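Local coordinates for metazoan TIR-STING fusion (Crassostrea gigas, PDB 6WT6), which belongs to the STING family and carries a TIR domain and a STING ligand-binding domain in a single polypeptide, at residues 211-217 against 353-357; 237-243 against 259-264. All blocks are in the same frame, centred on the assembly; numbering follows the deposited sequence.

Contact 1 of 2, residues 211-217 against 353-357; sequences RMSEKLF and QLRKE
The carboxylate of Glu357 is bonded through both oxygens to residues 213-215, and the edge of the Phe217 ring carries Ser213 CB in its plane while Gln353 CG nears CZ obliquely at 3.6 Å. OE2 of Glu357 takes two donors: Ser213 OG at 2.8 Å, on the syn lone pair, and Lys215 NZ at 2.8 Å, from the anti side, as a salt bridge. OE1 accepts the backbone N of Glu214 on its syn side at 3.2 Å, nearly straight (172°). Three bonds thus limit the carboxylate's rotation. Serine suits its place because OG also accepts the backbone N of Lys215, making an ST turn. Lys215 runs extended to CE and bends only at the last torsion (chi4 62°), which brings NZ within 3.1 Å of Gln353 OE1, in the carbonyl plane. Glutamine accepts here without adding negative charge. Glu214 OE1 lies 4.4 Å from Glu357 OE1, a like-charge approach probably eased by Lys215 on Glu357 and by weak, long ion pairs of Glu214 with Arg200 and Arg203. The CD2 methyl of Leu354 lies against Met212 O at 3.3 Å, an oxygen hydrogen-bonded to Arg203. The contact joins the last turn of helix 341-356, and Glu357 just past it, to the start of strand 212-221 in the STING domain; Met212 and Leu216 meet helix 176-204, Leu354 strand 272-279, and Gln353 and Phe217 strand 327-332.

Contact 2 of 2, residues 237-243 against 259-264; sequences IKHRGHL and KNTIYS
Lys259 opens the pairing with its CA against Leu243 O, a CA-H...O contact of 3.2 Å, while the end of its side chain turns from residues 237-243, as suits an exposed charge. Asn260 and Leu243 then form an antiparallel hydrogen-bonded pair; Leu243 N reaches Asn260 O at 2.6 Å, and Leu243 CD1 lies against Asn260 CB. Thr261 faces His242 in a non-hydrogen-bonded pair. Its CG2, anti to the backbone N, meets His239 CD2 at 3.4 Å. At Ile262 the register slips by one: its O accepts Arg240 N and its N donates to Gly241 O at 3.0 Å, so Arg240 and Gly241 share one opposite residue, a beta bulge. Gly241 takes backbone angles (phi 109°, psi -152°) that would press a CB against the preceding carbonyl. Ile262 CD1 packs on Leu243 CG at 3.7 Å, the two side chains crossing at about a right angle. Tyr263 lies beside His239 and points the same way, but turns its edge to the imidazole: CE1 sits over the ring centre, 3.4 Å above the plane, with the planes at 59°. Its hydroxyl is hydrogen-bonded to Ser229 OG. Ser264 exchanges backbone bonds with Lys238, and its CB lies at the edge of the Arg240 guanidinium, a tight 3.2 Å from NE; a short side chain such as serine's suits this place. Six backbone bonds thus hold this outer strand pair largely independently of side-chain type; side chains add a T-shaped stack on the His239-Tyr263 face and apolar packing on the Leu243 face, toward Trp202 of helix 176-204.

Overall arrangement
Both contacts reach the mixed sheet of the STING ligand-binding domain, and their centres lie about 15 Å apart. Across that sheet the order is 238-243, 260-266, 272-279, 212-221, 327-332, so contact 2 supplies the two strands at one side and contact 1 the start of a strand two places further in. Along the chain, contact 2 is nested inside the loop that contact 1 closes. They touch directly where Met212 CE packs on Ile262 CD1 at 4.0 Å. Helix 176-204 bridges them: Trp202 meets Met212, Leu243 and Ile262, and Val199 meets Met212 and Leu243. Contact 1 is held largely by side-chain charge and polarity, contact 2 largely by backbone bonds.

Contact 1 of 2, residues 211-217 against 353-357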
ATOM      1  N   ARG A 211     -32.961   1.966  18.883  1.00 49.19           N
ATOM      2  CA  ARG A 211     -32.137   0.824  19.253  1.00 49.74           C
ATOM      3  C   ARG A 211     -31.176   0.432  18.137  1.00 46.85           C
ATOM      4  O   ARG A 211     -30.734  -0.721  18.079  1.00 45.55           O
ATOM      5  CB  ARG A 211     -33.022  -0.364  19.639  1.00 54.72           C
ATOM      6  CG  ARG A 211     -33.951  -0.093  20.814  1.00 62.87           C
ATOM      7  CD  ARG A 211     -33.176   0.053  22.118  1.00 70.52           C
ATOM      8  NE  ARG A 211     -34.043   0.379  23.250  1.00 77.48           N
ATOM      9  CZ  ARG A 211     -34.187   1.601  23.756  1.00 81.93           C
ATOM     10  NH1 ARG A 211     -33.517   2.622  23.239  1.00 81.92           N
ATOM     11  NH2 ARG A 211     -34.998   1.803  24.787  1.00 85.24           N
ATOM     12  N   MET A 212     -30.842   1.368  17.250  1.00 46.13           N
ATOM     13  CA  MET A 212     -29.983   1.067  16.110  1.00 42.89           C
ATOM     14  C   MET A 212     -29.373   2.356  15.579  1.00 43.87           C
ATOM     15  O   MET A 212     -30.089   3.332  15.337  1.00 45.26           O
ATOM     16  CB  MET A 212     -30.767   0.359  15.005  1.00 39.96           C
ATOM     17  CG  MET A 212     -29.933   0.015  13.785  1.00 34.61           C
ATOM     18  SD  MET A 212     -30.902  -0.839  12.534  1.00 38.74           S
ATOM     19  CE  MET A 212     -29.601  -1.482  11.485  1.00 31.18           C
ATOM     20  N   SER A 213     -28.056   2.348  15.399  1.00 39.68           N
ATOM     21  CA  SER A 213     -27.351   3.467  14.800  1.00 35.20           C
ATOM     22  C   SER A 213     -27.468   3.417  13.278  1.00 32.65           C
ATOM     23  O   SER A 213     -27.709   2.369  12.676  1.00 33.31           O
ATOM     24  CB  SER A 213     -25.879   3.456  15.214  1.00 34.62           C
ATOM     25  OG  SER A 213     -25.104   4.308  14.382  1.00 32.48           O
ATOM     26  N   GLU A 214     -27.289   4.582  12.659  1.00 32.80           N
ATOM     27  CA  GLU A 214     -27.269   4.674  11.205  1.00 40.15           C
ATOM     28  C   GLU A 214     -25.986   4.129  10.593  1.00 40.59           C
ATOM     29  O   GLU A 214     -25.985   3.780   9.408  1.00 41.98           O
ATOM     30  CB  GLU A 214     -27.429   6.127  10.754  1.00 44.84           C
ATOM     31  CG  GLU A 214     -28.679   6.829  11.236  1.00 52.60           C
ATOM     32  CD  GLU A 214     -28.717   8.274  10.776  1.00 55.85           C
ATOM     33  OE1 GLU A 214     -27.696   8.747  10.234  1.00 56.13           O
ATOM     34  OE2 GLU A 214     -29.760   8.936  10.953  1.00 59.91           O
ATOM     35  N   LYS A 215     -24.903   4.055  11.361  1.00 38.16           N
ATOM     36  CA  LYS A 215     -23.590   3.819  10.785  1.00 35.19           C
ATOM     37  C   LYS A 215     -23.328   2.331  10.566  1.00 34.51           C
ATOM     38  O   LYS A 215     -23.963   1.457  11.161  1.00 34.09           O
ATOM     39  CB  LYS A 215     -22.495   4.406  11.677  1.00 35.65           C
ATOM     40  CG  LYS A 215     -22.552   5.921  11.849  1.00 35.05           C
ATOM     41  CD  LYS A 215     -21.340   6.417  12.628  1.00 35.74           C
ATOM     42  CE  LYS A 215     -21.378   7.923  12.834  1.00 38.14           C
ATOM     43  NZ  LYS A 215     -22.566   8.357  13.629  1.00 42.55           N
ATOM     44  N   LEU A 216     -22.372   2.059   9.681  1.00 31.57           N
ATOM     45  CA  LEU A 216     -21.842   0.720   9.474  1.00 26.26           C
ATOM     46  C   LEU A 216     -20.637   0.538  10.389  1.00 29.27           C
ATOM     47  O   LEU A 216     -19.654   1.279  10.282  1.00 30.50           O
ATOM     48  CB  LEU A 216     -21.444   0.521   8.012  1.00 26.38           C
ATOM     49  CG  LEU A 216     -20.765  -0.806   7.668  1.00 23.88           C
ATOM     50  CD1 LEU A 216     -21.710  -1.972   7.924  1.00 19.37           C
ATOM     51  CD2 LEU A 216     -20.272  -0.806   6.229  1.00 20.99           C
ATOM     52  N   PHE A 217     -20.716  -0.432  11.294  1.00 29.47           N
ATOM     53  CA  PHE A 217     -19.643  -0.679  12.248  1.00 27.49           C
ATOM     54  C   PHE A 217     -18.630  -1.634  11.628  1.00 21.96           C
ATOM     55  O   PHE A 217     -18.983  -2.748  11.226  1.00 21.65           O
ATOM     56  CB  PHE A 217     -20.203  -1.225  13.560  1.00 29.29           C
ATOM     57  CG  PHE A 217     -20.929  -0.191  14.372  1.00 32.51           C
ATOM     58  CD1 PHE A 217     -20.314   0.416  15.455  1.00 32.02           C
ATOM     59  CD2 PHE A 217     -22.213   0.201  14.031  1.00 34.82           C
ATOM     60  CE1 PHE A 217     -20.971   1.378  16.194  1.00 32.84           C
ATOM     61  CE2 PHE A 217     -22.879   1.166  14.767  1.00 35.15           C
ATOM     62  CZ  PHE A 217     -22.257   1.754  15.852  1.00 35.89           C
ATOM     63  N   GLN A 353     -22.828   5.987  19.491  1.00 41.77           N
ATOM     64  CA  GLN A 353     -23.155   6.581  18.203  1.00 40.86           C
ATOM     65  C   GLN A 353     -24.565   7.157  18.188  1.00 47.50           C
ATOM     66  O   GLN A 353     -24.818   8.147  17.493  1.00 49.27           O
ATOM     67  CB  GLN A 353     -22.981   5.548  17.091  1.00 34.85           C
ATOM     68  CG  GLN A 353     -21.547   5.088  16.911  1.00 31.28           C
ATOM     69  CD  GLN A 353     -20.592   6.244  16.681  1.00 36.13           C
ATOM     70  OE1 GLN A 353     -20.906   7.193  15.956  1.00 40.25           O
ATOM     71  NE2 GLN A 353     -19.420   6.175  17.304  1.00 34.03           N
ATOM     72  N   LEU A 354     -25.492   6.562  18.946  1.00 50.21           N
ATOM     73  CA  LEU A 354     -26.842   7.111  19.018  1.00 48.01           C
ATOM     74  C   LEU A 354     -26.857   8.467  19.712  1.00 56.76           C
ATOM     75  O   LEU A 354     -27.676   9.327  19.369  1.00 61.21           O
ATOM     76  CB  LEU A 354     -27.776   6.132  19.729  1.00 39.40           C
ATOM     77  CG  LEU A 354     -28.208   4.897  18.935  1.00 34.73           C
ATOM     78  CD1 LEU A 354     -28.835   3.855  19.845  1.00 37.31           C
ATOM     79  CD2 LEU A 354     -29.186   5.286  17.840  1.00 32.47           C
ATOM     80  N   ARG A 355     -25.964   8.675  20.684  1.00 59.21           N
ATOM     81  CA  ARG A 355     -25.828   9.987  21.310  1.00 63.29           C
ATOM     82  C   ARG A 355     -25.443  11.046  20.285  1.00 64.48           C
ATOM     83  O   ARG A 355     -26.044  12.125  20.231  1.00 70.92           O
ATOM     84  CB  ARG A 355     -24.786   9.928  22.428  1.00 65.64           C
ATOM     85  CG  ARG A 355     -25.359   9.947  23.833  1.00 70.76           C
ATOM     86  CD  ARG A 355     -24.253   9.857  24.883  1.00 75.29           C
ATOM     87  NE  ARG A 355     -23.516   8.598  24.797  1.00 77.38           N
ATOM     88  CZ  ARG A 355     -23.905   7.466  25.376  1.00 80.24           C
ATOM     89  NH1 ARG A 355     -25.027   7.434  26.084  1.00 83.77           N
ATOM     90  NH2 ARG A 355     -23.177   6.366  25.246  1.00 78.98           N
ATOM     91  N   LYS A 356     -24.435  10.752  19.460  1.00 60.32           N
ATOM     92  CA  LYS A 356     -23.955  11.732  18.493  1.00 58.78           C
ATOM     93  C   LYS A 356     -24.990  12.018  17.413  1.00 61.60           C
ATOM     94  O   LYS A 356     -25.052  13.140  16.898  1.00 64.58           O
ATOM     95  CB  LYS A 356     -22.650  11.245  17.868  1.00 55.25           C
ATOM     96  CG  LYS A 356     -21.542  11.006  18.877  1.00 53.27           C
ATOM     97  CD  LYS A 356     -20.337  10.357  18.221  1.00 53.02           C
ATOM     98  CE  LYS A 356     -19.181  10.234  19.195  1.00 54.70           C
ATOM     99  NZ  LYS A 356     -18.685  11.572  19.616  1.00 56.73           N
ATOM    100  N   GLU A 357     -25.807  11.028  17.061  1.00 61.49           N
ATOM    101  CA  GLU A 357     -26.865  11.194  16.075  1.00 61.19           C
ATOM    102  C   GLU A 357     -28.153  11.751  16.679  1.00 67.50           C
ATOM    103  O   GLU A 357     -29.215  11.648  16.053  1.00 73.11           O
ATOM    104  CB  GLU A 357     -27.139   9.859  15.378  1.00 54.17           C
ATOM    105  CG  GLU A 357     -25.910   9.266  14.711  1.00 50.94           C
ATOM    106  CD  GLU A 357     -26.042   7.781  14.432  1.00 52.49           C
ATOM    107  OE1 GLU A 357     -27.182   7.273  14.370  1.00 54.70           O
ATOM    108  OE2 GLU A 357     -24.996   7.118  14.277  1.00 51.14           O
TER

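Contact 2 of 2, residues 237-243 against 259-264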
ATOM      1  N   ILE A 237     -24.723 -12.863  19.834  1.00 42.00           N
ATOM      2  CA  ILE A 237     -24.836 -11.994  18.666  1.00 38.60           C
ATOM      3  C   ILE A 237     -25.612 -12.759  17.601  1.00 43.26           C
ATOM      4  O   ILE A 237     -25.172 -13.823  17.149  1.00 48.17           O
ATOM      5  CB  ILE A 237     -23.453 -11.572  18.146  1.00 33.80           C
ATOM      6  CG1 ILE A 237     -22.616 -10.965  19.277  1.00 35.55           C
ATOM      7  CG2 ILE A 237     -23.594 -10.599  16.985  1.00 29.18           C
ATOM      8  CD1 ILE A 237     -21.154 -10.757  18.913  1.00 34.83           C
ATOM      9  N   LYS A 238     -26.769 -12.229  17.201  1.00 43.76           N
ATOM     10  CA  LYS A 238     -27.724 -12.962  16.380  1.00 47.42           C
ATOM     11  C   LYS A 238     -27.850 -12.343  14.995  1.00 45.50           C
ATOM     12  O   LYS A 238     -28.034 -11.128  14.865  1.00 43.22           O
ATOM     13  CB  LYS A 238     -29.100 -13.004  17.050  1.00 55.99           C
ATOM     14  CG  LYS A 238     -29.119 -13.671  18.415  1.00 61.24           C
ATOM     15  CD  LYS A 238     -30.548 -13.835  18.907  1.00 69.47           C
ATOM     16  CE  LYS A 238     -30.603 -14.404  20.320  1.00 75.87           C
ATOM     17  NZ  LYS A 238     -32.006 -14.694  20.740  1.00 80.75           N
ATOM     18  N   HIS A 239     -27.769 -13.186  13.966  1.00 47.96           N
ATOM     19  CA  HIS A 239     -28.069 -12.754  12.609  1.00 47.21           C
ATOM     20  C   HIS A 239     -29.521 -12.297  12.512  1.00 49.53           C
ATOM     21  O   HIS A 239     -30.431 -12.992  12.971  1.00 51.79           O
ATOM     22  CB  HIS A 239     -27.810 -13.895  11.625  1.00 50.76           C
ATOM     23  CG  HIS A 239     -26.464 -13.849  10.973  1.00 60.30           C
ATOM     24  ND1 HIS A 239     -25.353 -14.467  11.505  1.00 63.15           N
ATOM     25  CD2 HIS A 239     -26.053 -13.265   9.821  1.00 62.66           C
ATOM     26  CE1 HIS A 239     -24.315 -14.261  10.713  1.00 63.15           C
ATOM     27  NE2 HIS A 239     -24.713 -13.532   9.685  1.00 61.65           N
ATOM     28  N   ARG A 240     -29.738 -11.123  11.907  1.00 49.54           N
ATOM     29  CA  ARG A 240     -31.075 -10.547  11.800  1.00 51.09           C
ATOM     30  C   ARG A 240     -31.426 -10.160  10.368  1.00 56.99           C
ATOM     31  O   ARG A 240     -32.335  -9.350  10.158  1.00 62.98           O
ATOM     32  CB  ARG A 240     -31.216  -9.322  12.707  1.00 47.50           C
ATOM     33  CG  ARG A 240     -31.087  -9.612  14.191  1.00 49.35           C
ATOM     34  CD  ARG A 240     -32.167 -10.564  14.692  1.00 50.74           C
ATOM     35  NE  ARG A 240     -32.149 -10.669  16.150  1.00 53.48           N
ATOM     36  CZ  ARG A 240     -32.941 -11.467  16.861  1.00 54.61           C
ATOM     37  NH1 ARG A 240     -33.825 -12.247  16.257  1.00 57.80           N
ATOM     38  NH2 ARG A 240     -32.847 -11.485  18.183  1.00 52.45           N
ATOM     39  N   GLY A 241     -30.733 -10.708   9.380  1.00 55.23           N
ATOM     40  CA  GLY A 241     -30.996 -10.332   8.009  1.00 54.46           C
ATOM     41  C   GLY A 241     -29.875  -9.511   7.412  1.00 53.68           C
ATOM     42  O   GLY A 241     -28.717  -9.632   7.824  1.00 48.73           O
ATOM     43  N   HIS A 242     -30.210  -8.661   6.443  1.00 57.03           N
ATOM     44  CA  HIS A 242     -29.187  -7.914   5.724  1.00 58.16           C
ATOM     45  C   HIS A 242     -29.795  -6.673   5.088  1.00 55.69           C
ATOM     46  O   HIS A 242     -31.014  -6.490   5.061  1.00 55.26           O
ATOM     47  CB  HIS A 242     -28.513  -8.798   4.672  1.00 64.11           C
ATOM     48  CG  HIS A 242     -29.475  -9.617   3.870  1.00 73.02           C
ATOM     49  ND1 HIS A 242     -30.368  -9.057   2.981  1.00 77.31           N
ATOM     50  CD2 HIS A 242     -29.686 -10.954   3.824  1.00 76.59           C
ATOM     51  CE1 HIS A 242     -31.085 -10.014   2.419  1.00 79.03           C
ATOM     52  NE2 HIS A 242     -30.690 -11.174   2.913  1.00 78.26           N
ATOM     53  N   LEU A 243     -28.902  -5.804   4.584  1.00 54.35           N
ATOM     54  CA  LEU A 243     -29.220  -4.607   3.817  1.00 52.27           C
ATOM     55  C   LEU A 243     -29.052  -4.894   2.336  1.00 59.43           C
ATOM     56  O   LEU A 243     -28.029  -5.477   1.943  1.00 61.43           O
ATOM     57  CB  LEU A 243     -28.308  -3.448   4.212  1.00 44.66           C
ATOM     58  CG  LEU A 243     -28.429  -2.815   5.597  1.00 41.43           C
ATOM     59  CD1 LEU A 243     -27.337  -1.774   5.774  1.00 36.32           C
ATOM     60  CD2 LEU A 243     -29.798  -2.192   5.790  1.00 43.39           C
ATOM     61  N   LYS A 259     -24.531  -6.825  -0.202  1.00 66.31           N
ATOM     62  CA  LYS A 259     -25.405  -7.046   0.946  1.00 67.29           C
ATOM     63  C   LYS A 259     -24.638  -6.963   2.263  1.00 64.96           C
ATOM     64  O   LYS A 259     -23.705  -7.734   2.500  1.00 67.14           O
ATOM     65  CB  LYS A 259     -26.104  -8.403   0.832  1.00 69.73           C
ATOM     66  CG  LYS A 259     -27.012  -8.553  -0.381  1.00 72.30           C
ATOM     67  CD  LYS A 259     -27.523  -9.985  -0.502  1.00 74.36           C
ATOM     68  CE  LYS A 259     -26.416 -10.956  -0.904  1.00 74.41           C
ATOM     69  NZ  LYS A 259     -26.039 -10.817  -2.341  1.00 75.04           N
ATOM     70  N   ASN A 260     -25.033  -6.022   3.117  1.00 60.31           N
ATOM     71  CA  ASN A 260     -24.439  -5.849   4.436  1.00 54.39           C
ATOM     72  C   ASN A 260     -25.334  -6.481   5.491  1.00 51.63           C
ATOM     73  O   ASN A 260     -26.558  -6.345   5.438  1.00 54.58           O
ATOM     74  CB  ASN A 260     -24.230  -4.367   4.751  1.00 53.16           C
ATOM     75  CG  ASN A 260     -23.213  -3.722   3.846  1.00 52.24           C
ATOM     76  OD1 ASN A 260     -22.033  -3.637   4.180  1.00 48.77           O
ATOM     77  ND2 ASN A 260     -23.663  -3.269   2.682  1.00 55.17           N
ATOM     78  N   THR A 261     -24.717  -7.146   6.461  1.00 47.07           N
ATOM     79  CA  THR A 261     -25.449  -7.982   7.403  1.00 42.68           C
ATOM     80  C   THR A 261     -25.880  -7.202   8.642  1.00 36.24           C
ATOM     81  O   THR A 261     -25.156  -6.330   9.132  1.00 30.36           O
ATOM     82  CB  THR A 261     -24.591  -9.180   7.806  1.00 44.94           C
ATOM     83  OG1 THR A 261     -24.137  -9.846   6.622  1.00 50.10           O
ATOM     84  CG2 THR A 261     -25.395 -10.162   8.634  1.00 46.25           C
ATOM     85  N   ILE A 262     -27.068  -7.532   9.149  1.00 36.55           N
ATOM     86  CA  ILE A 262     -27.619  -6.927  10.355  1.00 35.78           C
ATOM     87  C   ILE A 262     -27.537  -7.936  11.490  1.00 37.79           C
ATOM     88  O   ILE A 262     -27.918  -9.103  11.327  1.00 40.83           O
ATOM     89  CB  ILE A 262     -29.069  -6.464  10.146  1.00 37.32           C
ATOM     90  CG1 ILE A 262     -29.168  -5.580   8.899  1.00 35.03           C
ATOM     91  CG2 ILE A 262     -29.559  -5.711  11.373  1.00 40.35           C
ATOM     92  CD1 ILE A 262     -28.317  -4.337   8.976  1.00 31.63           C
ATOM     93  N   TYR A 263     -27.043  -7.491  12.636  1.00 36.32           N
ATOM     94  CA  TYR A 263     -26.968  -8.320  13.824  1.00 34.94           C
ATOM     95  C   TYR A 263     -27.735  -7.659  14.959  1.00 33.83           C
ATOM     96  O   TYR A 263     -28.066  -6.469  14.908  1.00 34.06           O
ATOM     97  CB  TYR A 263     -25.518  -8.566  14.256  1.00 32.10           C
ATOM     98  CG  TYR A 263     -24.671  -9.273  13.224  1.00 36.78           C
ATOM     99  CD1 TYR A 263     -24.597 -10.657  13.189  1.00 37.31           C
ATOM    100  CD2 TYR A 263     -23.935  -8.553  12.289  1.00 34.02           C
ATOM    101  CE1 TYR A 263     -23.822 -11.309  12.254  1.00 36.39           C
ATOM    102  CE2 TYR A 263     -23.153  -9.199  11.349  1.00 36.86           C
ATOM    103  CZ  TYR A 263     -23.100 -10.578  11.339  1.00 36.75           C
ATOM    104  OH  TYR A 263     -22.330 -11.233  10.410  1.00 40.42           O
ATOM    105  N   SER A 264     -28.015  -8.454  15.985  1.00 30.61           N
ATOM    106  CA  SER A 264     -28.628  -7.982  17.215  1.00 37.74           C
ATOM    107  C   SER A 264     -27.717  -8.299  18.392  1.00 43.42           C
ATOM    108  O   SER A 264     -26.944  -9.263  18.363  1.00 44.50           O
ATOM    109  CB  SER A 264     -30.000  -8.627  17.438  1.00 45.36           C
ATOM    110  OG  SER A 264     -30.732  -7.941  18.436  1.00 48.29           O
TER